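Local coordinates for protein probable glutathione reductase (Sinorhizobium meliloti, PDB 4DNA) that probably catalyses the NADPH-dependent reduction of glutathione disulfide to two molecules of glutathione, as an FAD-containing homodimer, at residues A317-E320 and A321-I325; G16-R19 and S20-A24; T296-P299 and G300-A303. One frame throughout, in Å; residues are numbered along the deposited sequence.

In the fold
From the N terminus, contact 2 comes first, on helix 15-25 of the beta-alpha-beta unit that opens the FAD-binding fold. Contact 3 follows much later and closes the turn that leads into strand 301-303, an outer strand of the five-stranded parallel sheet. Contact 1 lies just beyond it, on helix 314-329. Contacts 1 and 2 are local, each within a single helix, and close no loop. The three are in series; none encloses or crosses another. Contacts 1 and 2 sit about 8 Å apart between centres, with Ala321 packed on Ser20 and Ile318 on Arg19. Phe324 meets Tyr302 edge-to-face, joining contact 1 to contact 3. Helix 314-329 thus touches both helix 15-25 and the sheet's outer strand.

Contact 1. Residues A317-E320 and A321-I325; sequences AIHE and AMCFI
Helix 314-329, whose Ala317 borders the bound FAD, brings His319 against Met322 and Cys323 one turn further on. The sulfur of Cys323 lies over one face of the imidazole, 4.0 Å from the His319 ring centroid to SG and 23° off the ring normal. This is a sulfur-aromatic contact, offset toward the CE1 and NE2 rim. Met322, a selenomethionine, comes from another side. Its terminal CE is at the ring edge, in plane, 3.4 Å from His319 ND1. The two side chains cross at about a right angle. The bend of Met322 at chi3 (-59°) turns CE back toward the ring. Pro336 of the same chain and Met436 of the second subunit also pack on His319, and Tyr450 of that subunit packs on Met322, so this side of the helix faces the dimer partner. Elsewhere, Ala321 CB sits over the preceding turn, 3.4 Å from Ile318 O. The extended Glu320 side chain makes a salt bridge through OE2 to Arg310 NE, and its OE1 accepts from the Gly305 amide. Cys323 N bonds to His319 O at 2.9 Å, and SG of the same residue lies 3.6 Å from that oxygen.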
ATOM      1  N   ALA A 317      21.346  -4.309  -8.899  1.00 70.24           N
ATOM      2  CA  ALA A 317      21.939  -4.642 -10.184  1.00 71.63           C
ATOM      3  C   ALA A 317      21.685  -3.551 -11.199  1.00 72.93           C
ATOM      4  O   ALA A 317      22.610  -3.123 -11.887  1.00 75.67           O
ATOM      5  CB  ALA A 317      21.397  -5.965 -10.693  1.00 70.48           C
ATOM      6  N   ILE A 318      20.431  -3.107 -11.288  1.00 71.45           N
ATOM      7  CA  ILE A 318      20.026  -2.117 -12.283  1.00 73.51           C
ATOM      8  C   ILE A 318      20.745  -0.801 -12.053  1.00 74.49           C
ATOM      9  O   ILE A 318      21.229  -0.185 -13.006  1.00 76.89           O
ATOM     10  CB  ILE A 318      18.497  -1.894 -12.302  1.00 72.30           C
ATOM     11  CG1 ILE A 318      17.807  -3.082 -12.983  1.00 71.59           C
ATOM     12  CG2 ILE A 318      18.152  -0.590 -13.016  1.00 72.43           C
ATOM     13  CD1 ILE A 318      16.340  -3.241 -12.650  1.00 70.05           C
ATOM     14  N   HIS A 319      20.823  -0.391 -10.789  1.00 72.64           N
ATOM     15  CA  HIS A 319      21.421   0.880 -10.435  1.00 75.86           C
ATOM     16  C   HIS A 319      22.895   0.864 -10.706  1.00 76.33           C
ATOM     17  O   HIS A 319      23.438   1.810 -11.299  1.00 78.33           O
ATOM     18  CB  HIS A 319      21.125   1.229  -8.984  1.00 75.58           C
ATOM     19  CG  HIS A 319      21.611   2.598  -8.573  1.00 77.70           C
ATOM     20  ND1 HIS A 319      21.323   3.715  -9.279  1.00 79.90           N
ATOM     21  CD2 HIS A 319      22.374   3.006  -7.485  1.00 83.23           C
ATOM     22  CE1 HIS A 319      21.883   4.778  -8.680  1.00 77.60           C
ATOM     23  NE2 HIS A 319      22.523   4.344  -7.577  1.00 78.15           N
ATOM     24  N   GLU A 320      23.551  -0.220 -10.283  1.00 75.66           N
ATOM     25  CA  GLU A 320      24.964  -0.464 -10.584  1.00 80.76           C
ATOM     26  C   GLU A 320      25.288  -0.301 -12.072  1.00 77.75           C
ATOM     27  O   GLU A 320      26.338   0.243 -12.422  1.00 77.35           O
ATOM     28  CB  GLU A 320      25.370  -1.863 -10.136  1.00 76.10           C
ATOM     29  CG  GLU A 320      25.484  -2.040  -8.633  1.00 79.43           C
ATOM     30  CD  GLU A 320      25.704  -3.491  -8.234  1.00 83.75           C
ATOM     31  OE1 GLU A 320      25.675  -4.365  -9.133  1.00 76.19           O
ATOM     32  OE2 GLU A 320      25.909  -3.764  -7.025  1.00 91.80           O
ATOM     33  N   ALA A 321      24.375  -0.767 -12.922  1.00 75.92           N
ATOM     34  CA  ALA A 321      24.549  -0.765 -14.361  1.00 76.77           C
ATOM     35  C   ALA A 321      24.428   0.621 -14.983  1.00 77.73           C
ATOM     36  O   ALA A 321      25.080   0.926 -15.985  1.00 78.07           O
ATOM     37  CB  ALA A 321      23.558  -1.718 -15.002  1.00 78.12           C
HETATM   38  N   MSE A 322      23.580   1.448 -14.388  1.00 78.87           N
HETATM   39  CA  MSE A 322      23.425   2.826 -14.822  1.00 78.24           C
HETATM   40  C   MSE A 322      24.631   3.578 -14.374  1.00 76.91           C
HETATM   41  O   MSE A 322      25.253   4.278 -15.159  1.00 78.90           O
HETATM   42  CB  MSE A 322      22.192   3.456 -14.218  1.00 79.41           C
HETATM   43  CG  MSE A 322      20.952   2.733 -14.717  1.00 82.95           C
HETATM   44 SE   MSE A 322      19.351   3.751 -14.167  1.00109.40          SE
HETATM   45  CE  MSE A 322      19.578   3.751 -12.188  1.00 81.42           C
ATOM     46  N   CYS A 323      24.992   3.429 -13.111  1.00 77.43           N
ATOM     47  CA  CYS A 323      26.229   4.024 -12.629  1.00 78.65           C
ATOM     48  C   CYS A 323      27.434   3.632 -13.467  1.00 77.37           C
ATOM     49  O   CYS A 323      28.332   4.445 -13.665  1.00 77.93           O
ATOM     50  CB  CYS A 323      26.446   3.724 -11.152  1.00 80.68           C
ATOM     51  SG  CYS A 323      25.315   4.723 -10.177  1.00 82.83           S
ATOM     52  N   PHE A 324      27.438   2.404 -13.979  1.00 76.39           N
ATOM     53  CA  PHE A 324      28.476   1.995 -14.910  1.00 76.53           C
ATOM     54  C   PHE A 324      28.435   2.805 -16.224  1.00 79.04           C
ATOM     55  O   PHE A 324      29.447   3.380 -16.621  1.00 80.26           O
ATOM     56  CB  PHE A 324      28.432   0.493 -15.211  1.00 75.43           C
ATOM     57  CG  PHE A 324      29.094   0.140 -16.513  1.00 78.01           C
ATOM     58  CD1 PHE A 324      30.473   0.209 -16.647  1.00 78.65           C
ATOM     59  CD2 PHE A 324      28.333  -0.193 -17.630  1.00 78.80           C
ATOM     60  CE1 PHE A 324      31.081  -0.078 -17.853  1.00 79.08           C
ATOM     61  CE2 PHE A 324      28.941  -0.482 -18.845  1.00 78.55           C
ATOM     62  CZ  PHE A 324      30.316  -0.426 -18.954  1.00 79.16           C
ATOM     63  N   ILE A 325      27.287   2.831 -16.908  1.00 78.25           N
ATOM     64  CA  ILE A 325      27.162   3.592 -18.149  1.00 79.74           C
ATOM     65  C   ILE A 325      27.649   5.027 -17.948  1.00 81.17           C
ATOM     66  O   ILE A 325      28.411   5.556 -18.754  1.00 82.81           O
ATOM     67  CB  ILE A 325      25.718   3.546 -18.710  1.00 80.77           C
ATOM     68  CG1 ILE A 325      25.667   2.679 -19.975  1.00 81.03           C
ATOM     69  CG2 ILE A 325      25.212   4.941 -19.077  1.00 80.86           C
ATOM     70  CD1 ILE A 325      25.765   1.189 -19.738  1.00 79.01           C
TER

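Contact 2. Residues G16-R19 and S20-A24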
ATOM      1  N   GLY A  16      21.205  -6.885 -14.519  1.00 72.19           N
ATOM      2  CA  GLY A  16      22.387  -6.046 -14.698  1.00 72.47           C
ATOM      3  C   GLY A  16      22.889  -5.938 -16.134  1.00 73.24           C
ATOM      4  O   GLY A  16      23.150  -4.843 -16.630  1.00 73.06           O
ATOM      5  N   GLY A  17      23.021  -7.083 -16.793  1.00 72.48           N
ATOM      6  CA  GLY A  17      23.589  -7.148 -18.121  1.00 72.68           C
ATOM      7  C   GLY A  17      22.721  -6.501 -19.169  1.00 74.91           C
ATOM      8  O   GLY A  17      23.219  -5.781 -20.035  1.00 76.67           O
ATOM      9  N   VAL A  18      21.420  -6.760 -19.087  1.00 73.52           N
ATOM     10  CA  VAL A  18      20.483  -6.249 -20.073  1.00 75.11           C
ATOM     11  C   VAL A  18      20.426  -4.731 -20.011  1.00 75.33           C
ATOM     12  O   VAL A  18      20.510  -4.056 -21.040  1.00 76.56           O
ATOM     13  CB  VAL A  18      19.078  -6.867 -19.911  1.00 74.87           C
ATOM     14  CG1 VAL A  18      18.035  -6.071 -20.684  1.00 76.93           C
ATOM     15  CG2 VAL A  18      19.090  -8.319 -20.363  1.00 74.57           C
ATOM     16  N   ARG A  19      20.307  -4.201 -18.800  1.00 74.03           N
ATOM     17  CA  ARG A  19      20.351  -2.765 -18.622  1.00 74.64           C
ATOM     18  C   ARG A  19      21.617  -2.228 -19.276  1.00 75.81           C
ATOM     19  O   ARG A  19      21.547  -1.358 -20.153  1.00 76.74           O
ATOM     20  CB  ARG A  19      20.299  -2.393 -17.142  1.00 72.32           C
ATOM     21  CG  ARG A  19      20.229  -0.888 -16.873  1.00 73.83           C
ATOM     22  CD  ARG A  19      19.046  -0.195 -17.551  1.00 73.53           C
ATOM     23  NE  ARG A  19      17.824  -1.011 -17.552  1.00 74.38           N
ATOM     24  CZ  ARG A  19      16.729  -0.769 -16.832  1.00 75.97           C
ATOM     25  NH1 ARG A  19      16.658   0.285 -16.030  1.00 72.24           N
ATOM     26  NH2 ARG A  19      15.689  -1.592 -16.928  1.00 80.27           N
ATOM     27  N   SER A  20      22.754  -2.798 -18.879  1.00 74.79           N
ATOM     28  CA  SER A  20      24.050  -2.391 -19.377  1.00 75.74           C
ATOM     29  C   SER A  20      24.095  -2.352 -20.891  1.00 77.86           C
ATOM     30  O   SER A  20      24.360  -1.308 -21.472  1.00 78.86           O
ATOM     31  CB  SER A  20      25.139  -3.303 -18.828  1.00 76.98           C
ATOM     32  OG  SER A  20      25.285  -3.105 -17.432  1.00 80.69           O
ATOM     33  N   GLY A  21      23.808  -3.486 -21.519  1.00 78.67           N
ATOM     34  CA  GLY A  21      23.848  -3.604 -22.976  1.00 79.84           C
ATOM     35  C   GLY A  21      22.912  -2.623 -23.657  1.00 81.16           C
ATOM     36  O   GLY A  21      23.346  -1.811 -24.479  1.00 82.25           O
ATOM     37  N   ARG A  22      21.629  -2.688 -23.295  1.00 80.86           N
ATOM     38  CA  ARG A  22      20.611  -1.836 -23.892  1.00 79.97           C
ATOM     39  C   ARG A  22      21.036  -0.395 -23.767  1.00 81.43           C
ATOM     40  O   ARG A  22      21.076   0.310 -24.765  1.00 84.43           O
ATOM     41  CB  ARG A  22      19.241  -2.051 -23.242  1.00 79.66           C
ATOM     42  CG  ARG A  22      18.059  -1.555 -24.068  1.00 82.00           C
ATOM     43  CD  ARG A  22      16.741  -1.631 -23.297  1.00 84.59           C
ATOM     44  NE  ARG A  22      16.619  -0.537 -22.337  1.00 84.18           N
ATOM     45  CZ  ARG A  22      16.604  -0.683 -21.014  1.00 85.19           C
ATOM     46  NH1 ARG A  22      16.669  -1.901 -20.464  1.00 84.49           N
ATOM     47  NH2 ARG A  22      16.501   0.395 -20.234  1.00 81.23           N
ATOM     48  N   LEU A  23      21.386   0.046 -22.562  1.00 79.73           N
ATOM     49  CA  LEU A  23      21.774   1.442 -22.392  1.00 80.71           C
ATOM     50  C   LEU A  23      22.914   1.812 -23.329  1.00 83.25           C
ATOM     51  O   LEU A  23      22.791   2.758 -24.107  1.00 84.96           O
ATOM     52  CB  LEU A  23      22.152   1.767 -20.944  1.00 79.51           C
ATOM     53  CG  LEU A  23      21.049   2.079 -19.924  1.00 75.94           C
ATOM     54  CD1 LEU A  23      21.680   2.541 -18.621  1.00 74.66           C
ATOM     55  CD2 LEU A  23      20.074   3.121 -20.439  1.00 71.82           C
ATOM     56  N   ALA A  24      23.999   1.039 -23.278  1.00 82.72           N
ATOM     57  CA  ALA A  24      25.220   1.325 -24.041  1.00 84.39           C
ATOM     58  C   ALA A  24      25.024   1.301 -25.556  1.00 86.56           C
ATOM     59  O   ALA A  24      25.596   2.128 -26.271  1.00 87.82           O
ATOM     60  CB  ALA A  24      26.329   0.368 -23.640  1.00 82.39           C
TER
HETATM   61  O   HOH W   1      16.855  -3.975 -18.493  1.00 61.40           O
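Residues 16-24 form a regular run of alpha-helix, in which Gly21 N bonds to Gly17 O at 2.8 Å and the amides of Ser20, Arg22 and Leu23 each reach the carbonyl four residues back. This is the helix after the glycine-rich turn of the FAD-binding Rossmann fold, and Gly16 N donates to FAD O1P. Ser20 OG sits beside its own backbone N (chi1 -68°) and gives a second bond to Gly16 O, 2.9 Å from OG. Ser20 N and OG reach that oxygen from opposite faces of its carbonyl plane. Arg19 and Arg22 lie side by side and point the same way. Their guanidinium planes are 70° apart. Arg22 NH2 stands over one face of the Arg19 group, 3.3 Å from Arg19 NE. A water lies at the edge of both groups and accepts from Arg19 NH2 at 3.1 Å and, weakly, from Arg22 NH1. The bent Arg19 chain also passes Leu23, with CD 3.8 Å from Leu23 CG. The two arginines thus bring like charges close together. The shared water probably eases their proximity, since its oxygen accepts from both groups.

Contact 3. Residues T296-P299 and G300-A303; sequences TSTP and GIYA
Thr296 and Ile301 meet at an angle across a tight turn that feeds strand 301-303, an outer strand of the parallel sheet in the FAD-binding fold. A type I beta turn runs from Thr298 to Ile301, and an ST turn at Thr296 precedes it. The methyl branch of Thr296 lies against the CG2 methyl of Ile301, with Thr296 CG2 3.6 Å from Ile301 CG2. The same methyl reaches on to Ala303 CB at 3.8 Å. With chi1 at 72°, OG1 stands between the backbone N and the carbonyl carbon of Thr296. There it accepts a bond from Thr298 N at 2.9 Å, which defines the ST turn. OG1 is also 2.9 Å from Ile301 O, but where its proton goes is not settled. Thr296 N does donate to Ile301 O, at 3.1 Å. An alanine at Thr296 lacks both branches, which would probably leave Thr298 N without its side-chain acceptor and open a gap beside Ile301 CG2 and Ala303 CB.

Thr298 and Ile301 are arranged otherwise. They run side by side and point the same way, so that Ile301 CD1 lies 3.8 Å from Thr298 CB, and Thr298 CG2 is also close to it. Thr298 OG1 turns to another partner, the backbone oxygen of Ala278. Tyr302 points away from the turn; its hydroxyl bonds to Glu328. Backbone bonds between Gly300 and Ile137, and between Tyr302 and both Ile137 and Ile139, join this segment to the neighbouring strand. The beta turn itself is closed by Ile301 N, which bonds to Thr298 O at 3.1 Å.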
ATOM      1  N   THR A 296      36.649  -4.382 -11.730  1.00 72.98           N
ATOM      2  CA  THR A 296      37.362  -5.578 -11.304  1.00 74.06           C
ATOM      3  C   THR A 296      38.816  -5.195 -11.131  1.00 75.54           C
ATOM      4  O   THR A 296      39.191  -4.041 -11.345  1.00 75.48           O
ATOM      5  CB  THR A 296      37.311  -6.706 -12.358  1.00 74.85           C
ATOM      6  OG1 THR A 296      38.148  -6.360 -13.470  1.00 76.61           O
ATOM      7  CG2 THR A 296      35.899  -6.954 -12.835  1.00 74.49           C
ATOM      8  N   SER A 297      39.638  -6.173 -10.774  1.00 76.28           N
ATOM      9  CA  SER A 297      41.057  -5.941 -10.620  1.00 76.73           C
ATOM     10  C   SER A 297      41.779  -5.913 -11.970  1.00 78.46           C
ATOM     11  O   SER A 297      42.973  -5.642 -12.027  1.00 79.81           O
ATOM     12  CB  SER A 297      41.665  -6.984  -9.688  1.00 76.58           C
ATOM     13  OG  SER A 297      41.637  -8.252 -10.305  1.00 77.84           O
ATOM     14  N   THR A 298      41.057  -6.193 -13.052  1.00 79.78           N
ATOM     15  CA  THR A 298      41.600  -6.008 -14.400  1.00 81.19           C
ATOM     16  C   THR A 298      40.973  -4.783 -15.067  1.00 81.99           C
ATOM     17  O   THR A 298      39.744  -4.670 -15.120  1.00 80.40           O
ATOM     18  CB  THR A 298      41.391  -7.246 -15.282  1.00 82.48           C
ATOM     19  OG1 THR A 298      41.869  -8.404 -14.595  1.00 83.43           O
ATOM     20  CG2 THR A 298      42.152  -7.102 -16.601  1.00 85.30           C
ATOM     21  N   PRO A 299      41.821  -3.857 -15.551  1.00 82.77           N
ATOM     22  CA  PRO A 299      41.480  -2.584 -16.172  1.00 82.88           C
ATOM     23  C   PRO A 299      40.268  -2.562 -17.093  1.00 82.82           C
ATOM     24  O   PRO A 299      39.297  -1.848 -16.807  1.00 84.01           O
ATOM     25  CB  PRO A 299      42.750  -2.239 -16.933  1.00 85.29           C
ATOM     26  CG  PRO A 299      43.817  -2.706 -15.997  1.00 86.82           C
ATOM     27  CD  PRO A 299      43.270  -3.923 -15.284  1.00 84.64           C
ATOM     28  N   GLY A 300      40.294  -3.320 -18.177  1.00 83.11           N
ATOM     29  CA  GLY A 300      39.185  -3.241 -19.141  1.00 84.94           C
ATOM     30  C   GLY A 300      37.851  -3.832 -18.706  1.00 81.92           C
ATOM     31  O   GLY A 300      36.877  -3.765 -19.452  1.00 81.54           O
ATOM     32  N   ILE A 301      37.805  -4.393 -17.495  1.00 79.86           N
ATOM     33  CA  ILE A 301      36.709  -5.265 -17.087  1.00 78.42           C
ATOM     34  C   ILE A 301      35.960  -4.760 -15.876  1.00 76.39           C
ATOM     35  O   ILE A 301      36.570  -4.401 -14.875  1.00 76.75           O
ATOM     36  CB  ILE A 301      37.199  -6.684 -16.744  1.00 78.25           C
ATOM     37  CG1 ILE A 301      37.965  -7.302 -17.911  1.00 80.29           C
ATOM     38  CG2 ILE A 301      36.020  -7.578 -16.391  1.00 76.67           C
ATOM     39  CD1 ILE A 301      38.658  -8.593 -17.551  1.00 80.48           C
ATOM     40  N   TYR A 302      34.632  -4.771 -15.972  1.00 76.16           N
ATOM     41  CA  TYR A 302      33.750  -4.471 -14.842  1.00 74.30           C
ATOM     42  C   TYR A 302      32.886  -5.659 -14.441  1.00 73.01           C
ATOM     43  O   TYR A 302      32.590  -6.545 -15.256  1.00 72.70           O
ATOM     44  CB  TYR A 302      32.808  -3.330 -15.177  1.00 74.88           C
ATOM     45  CG  TYR A 302      33.458  -2.013 -15.496  1.00 76.91           C
ATOM     46  CD1 TYR A 302      34.073  -1.793 -16.737  1.00 78.23           C
ATOM     47  CD2 TYR A 302      33.402  -0.962 -14.587  1.00 76.09           C
ATOM     48  CE1 TYR A 302      34.639  -0.568 -17.046  1.00 79.04           C
ATOM     49  CE2 TYR A 302      33.968   0.268 -14.886  1.00 76.45           C
ATOM     50  CZ  TYR A 302      34.582   0.464 -16.115  1.00 78.79           C
ATOM     51  OH  TYR A 302      35.138   1.691 -16.409  1.00 80.42           O
ATOM     52  N   ALA A 303      32.470  -5.640 -13.178  1.00 72.70           N
ATOM     53  CA  ALA A 303      31.560  -6.633 -12.621  1.00 71.68           C
ATOM     54  C   ALA A 303      30.433  -5.952 -11.836  1.00 73.24           C
ATOM     55  O   ALA A 303      30.672  -4.997 -11.102  1.00 71.47           O
ATOM     56  CB  ALA A 303      32.320  -7.600 -11.730  1.00 71.27           C
TER